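Local coordinates for protein exodeoxyribonuclease (Neisseria meningitidis, PDB 4B5I) that probably cleaves the DNA backbone at abasic sites as a manganese- or magnesium-dependent endonuclease in DNA repair, at residues S6-G11 with V34-A39. Numbering follows the deposited sequence.
Sequences SANVNG and VQELKA. With MN (manganese (II) ion), chain E; nucleotides of chain C; nucleotides of chain B.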
loop_
_atom_site.group_PDB
_atom_site.type_symbol
_atom_site.label_atom_id
_atom_site.label_comp_id
_atom_site.label_asym_id
_atom_site.label_seq_id
_atom_site.Cartn_x
_atom_site.Cartn_y
_atom_site.Cartn_z
ATOM N N SER A 6 1.073 4.157 -5.136
ATOM C CA SER A 6 0.375 3.521 -4.025
ATOM C C SER A 6 -0.214 4.592 -3.112
ATOM O O SER A 6 0.513 5.429 -2.576
ATOM C CB SER A 6 1.333 2.624 -3.239
ATOM O OG SER A 6 0.694 2.048 -2.115
ATOM N N ALA A 7 -1.530 4.569 -2.934
ATOM C CA ALA A 7 -2.195 5.606 -2.152
ATOM C C ALA A 7 -3.323 5.076 -1.276
ATOM O O ALA A 7 -4.364 4.656 -1.778
ATOM C CB ALA A 7 -2.720 6.706 -3.073
ATOM N N ASN A 8 -3.112 5.096 0.037
ATOM C CA ASN A 8 -4.200 4.863 0.975
ATOM C C ASN A 8 -5.055 6.123 1.019
ATOM O O ASN A 8 -4.692 7.106 1.663
ATOM C CB ASN A 8 -3.662 4.519 2.363
ATOM C CG ASN A 8 -4.767 4.290 3.382
ATOM O OD1 ASN A 8 -5.810 4.942 3.341
ATOM N ND2 ASN A 8 -4.541 3.361 4.303
ATOM N N VAL A 9 -6.185 6.091 0.322
ATOM C CA VAL A 9 -6.989 7.289 0.096
ATOM C C VAL A 9 -7.919 7.642 1.256
ATOM O O VAL A 9 -8.602 8.668 1.218
ATOM C CB VAL A 9 -7.820 7.166 -1.198
ATOM C CG1 VAL A 9 -6.905 7.064 -2.406
ATOM C CG2 VAL A 9 -8.755 5.963 -1.122
ATOM N N ASN A 10 -7.943 6.794 2.281
ATOM C CA ASN A 10 -8.790 7.026 3.448
ATOM C C ASN A 10 -10.197 7.460 3.050
ATOM O O ASN A 10 -10.678 8.514 3.474
ATOM C CB ASN A 10 -8.158 8.075 4.364
ATOM C CG ASN A 10 -8.900 8.225 5.678
ATOM O OD1 ASN A 10 -9.531 7.285 6.159
ATOM N ND2 ASN A 10 -8.829 9.414 6.265
ATOM N N GLY A 11 -10.850 6.643 2.230
ATOM C CA GLY A 11 -12.157 6.976 1.697
ATOM C C GLY A 11 -12.024 7.524 0.289
ATOM O O GLY A 11 -11.623 8.673 0.096
ATOM N N VAL A 34 -4.797 1.669 -4.672
ATOM C CA VAL A 34 -5.406 2.411 -3.573
ATOM C C VAL A 34 -5.841 1.491 -2.437
ATOM O O VAL A 34 -6.258 0.355 -2.668
ATOM C CB VAL A 34 -6.621 3.244 -4.039
ATOM C CG1 VAL A 34 -6.232 4.152 -5.197
ATOM C CG2 VAL A 34 -7.776 2.336 -4.430
ATOM N N GLN A 35 -5.731 1.989 -1.210
ATOM C CA GLN A 35 -6.212 1.264 -0.040
ATOM C C GLN A 35 -7.232 2.104 0.722
ATOM O O GLN A 35 -7.254 3.328 0.601
ATOM C CB GLN A 35 -5.052 0.866 0.875
ATOM C CG GLN A 35 -4.018 -0.027 0.210
ATOM C CD GLN A 35 -3.124 0.732 -0.755
ATOM O OE1 GLN A 35 -2.757 0.223 -1.815
ATOM N NE2 GLN A 35 -2.763 1.954 -0.386
ATOM N N GLU A 36 -8.074 1.435 1.504
ATOM C CA GLU A 36 -9.158 2.089 2.233
ATOM C C GLU A 36 -10.142 2.783 1.298
ATOM O O GLU A 36 -10.275 4.006 1.315
ATOM C CB GLU A 36 -8.617 3.081 3.266
ATOM C CG GLU A 36 -7.948 2.428 4.462
ATOM C CD GLU A 36 -7.664 3.412 5.576
ATOM O OE1 GLU A 36 -8.168 4.551 5.505
ATOM O OE2 GLU A 36 -6.939 3.046 6.525
ATOM N N LEU A 37 -10.828 1.993 0.479
ATOM C CA LEU A 37 -11.887 2.516 -0.368
ATOM C C LEU A 37 -12.979 3.120 0.497
ATOM O O LEU A 37 -13.596 4.118 0.127
ATOM C CB LEU A 37 -12.482 1.407 -1.232
ATOM C CG LEU A 37 -11.606 0.858 -2.356
ATOM C CD1 LEU A 37 -12.307 -0.296 -3.061
ATOM C CD2 LEU A 37 -11.261 1.967 -3.336
ATOM N N LYS A 38 -13.203 2.507 1.657
ATOM C CA LYS A 38 -14.295 2.892 2.543
ATOM C C LYS A 38 -15.607 2.965 1.778
ATOM O O LYS A 38 -16.350 3.940 1.888
ATOM C CB LYS A 38 -14.001 4.223 3.238
ATOM C CG LYS A 38 -12.974 4.120 4.353
ATOM C CD LYS A 38 -12.970 5.372 5.212
ATOM C CE LYS A 38 -12.107 5.188 6.451
ATOM N NZ LYS A 38 -12.187 6.366 7.359
ATOM N N ALA A 39 -15.879 1.922 1.000
ATOM C CA ALA A 39 -17.088 1.853 0.189
ATOM C C ALA A 39 -17.231 0.475 -0.442
ATOM O O ALA A 39 -16.266 -0.282 -0.530
ATOM C CB ALA A 39 -17.067 2.928 -0.886
HETATM MN MN MN E . -6.617 5.355 7.472
ATOM P P DA C 9 -12.245 13.535 5.805
ATOM O OP1 DA C 9 -11.611 14.382 4.769
ATOM O OP2 DA C 9 -13.560 13.916 6.366
ATOM O "O5'" DA C 9 -12.378 12.046 5.245
ATOM C "C5'" DA C 9 -12.487 10.995 6.191
ATOM C "C4'" DA C 9 -13.175 9.790 5.585
ATOM O "O4'" DA C 9 -13.713 8.983 6.658
ATOM C "C3'" DA C 9 -14.386 10.112 4.727
ATOM O "O3'" DA C 9 -14.694 8.990 3.902
ATOM C "C2'" DA C 9 -15.451 10.340 5.792
ATOM C "C1'" DA C 9 -15.090 9.271 6.818
ATOM N N9 DA C 9 -15.314 9.703 8.193
ATOM C C8 DA C 9 -15.390 10.987 8.653
ATOM N N7 DA C 9 -15.599 11.071 9.946
ATOM C C5 DA C 9 -15.665 9.750 10.360
ATOM C C6 DA C 9 -15.869 9.154 11.622
ATOM N N6 DA C 9 -16.054 9.853 12.747
ATOM N N1 DA C 9 -15.878 7.807 11.682
ATOM C C2 DA C 9 -15.693 7.107 10.557
ATOM N N3 DA C 9 -15.493 7.553 9.318
ATOM C C4 DA C 9 -15.490 8.894 9.290
ATOM P P DG C 10 -15.832 9.099 2.774
ATOM O OP1 DG C 10 -15.296 8.507 1.526
ATOM O OP2 DG C 10 -16.358 10.481 2.788
ATOM O "O5'" DG C 10 -17.002 8.165 3.330
ATOM C "C5'" DG C 10 -16.703 6.840 3.748
ATOM C "C4'" DG C 10 -17.784 6.326 4.683
ATOM O "O4'" DG C 10 -17.708 7.004 5.967
ATOM C "C3'" DG C 10 -19.218 6.522 4.196
ATOM O "O3'" DG C 10 -19.978 5.365 4.508
ATOM C "C2'" DG C 10 -19.691 7.718 5.015
ATOM C "C1'" DG C 10 -19.019 7.382 6.338
ATOM N N9 DG C 10 -18.965 8.489 7.289
ATOM C C8 DG C 10 -18.845 9.829 7.010
ATOM N N7 DG C 10 -18.827 10.580 8.076
ATOM C C5 DG C 10 -18.942 9.680 9.130
ATOM C C6 DG C 10 -18.980 9.906 10.527
ATOM O O6 DG C 10 -18.916 10.985 11.134
ATOM N N1 DG C 10 -19.106 8.714 11.239
ATOM C C2 DG C 10 -19.186 7.463 10.672
ATOM N N2 DG C 10 -19.304 6.429 11.519
ATOM N N3 DG C 10 -19.152 7.239 9.365
ATOM C C4 DG C 10 -19.029 8.390 8.659
ATOM P P DC B 5 -9.914 -0.536 12.048
ATOM O OP1 DC B 5 -9.719 -1.780 11.271
ATOM O OP2 DC B 5 -9.775 -0.561 13.520
ATOM O "O5'" DC B 5 -8.924 0.580 11.476
ATOM C "C5'" DC B 5 -9.130 1.062 10.154
ATOM C "C4'" DC B 5 -8.744 2.526 10.044
ATOM O "O4'" DC B 5 -9.513 3.310 10.992
ATOM C "C3'" DC B 5 -7.274 2.823 10.332
ATOM O "O3'" DC B 5 -6.701 3.459 9.204
ATOM C "C2'" DC B 5 -7.295 3.749 11.548
ATOM C "C1'" DC B 5 -8.691 4.355 11.464
ATOM N N1 DC B 5 -9.217 4.836 12.773
ATOM C C2 DC B 5 -9.278 6.211 13.023
ATOM O O2 DC B 5 -8.893 7.001 12.151
ATOM N N3 DC B 5 -9.758 6.640 14.218
ATOM C C4 DC B 5 -10.164 5.757 15.131
ATOM N N4 DC B 5 -10.628 6.230 16.290
ATOM C C5 DC B 5 -10.110 4.351 14.894
ATOM C C6 DC B 5 -9.634 3.940 13.713
#
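Glu36 sends its carboxylate past the amides of Asn8 and Asn10 to the manganese ion. CG anti to the carbonyl carbon (chi1 -71°) and an extended chain beyond it carry the carboxylate to the metal, where both oxygens bind: OE1 at 2.6 Å and OE2 at 2.5 Å from the manganese; O3' of DC5 of chain B binds the same ion. The carboxylate plane stands 75° from the Asn8 amide, whose ND2 gives a weak hydrogen bond to OE2 and a further one to Asp149. The other end of the Asn8 amide is engaged as well: OD1 accepts from Asn10 N in the carbonyl plane (3.0 Å), an Asx turn. Asn10 runs alongside Glu36, and its OD1 takes a bond from Lys38 NZ (3.1 Å), which approaches tilted from the carbonyl plane; the same NZ donates to O4' of DA9 of chain C. The backbones pair in parallel: Gln35 N to Ala7 O (3.1 Å), Val9 N to Gln35 O (3.0 Å) and, beyond the strands, Gly11 N to Glu36 O (2.8 Å). Away from the metal, Val9 CG1 packs on Val34 CG1 (4.1 Å), with Phe20 against both valines. A metal-binding glutamate just past one strand, beside asparagines at the end of its parallel neighbour, belongs to the active site of the DNase I-like fold in this ExoA-family nuclease.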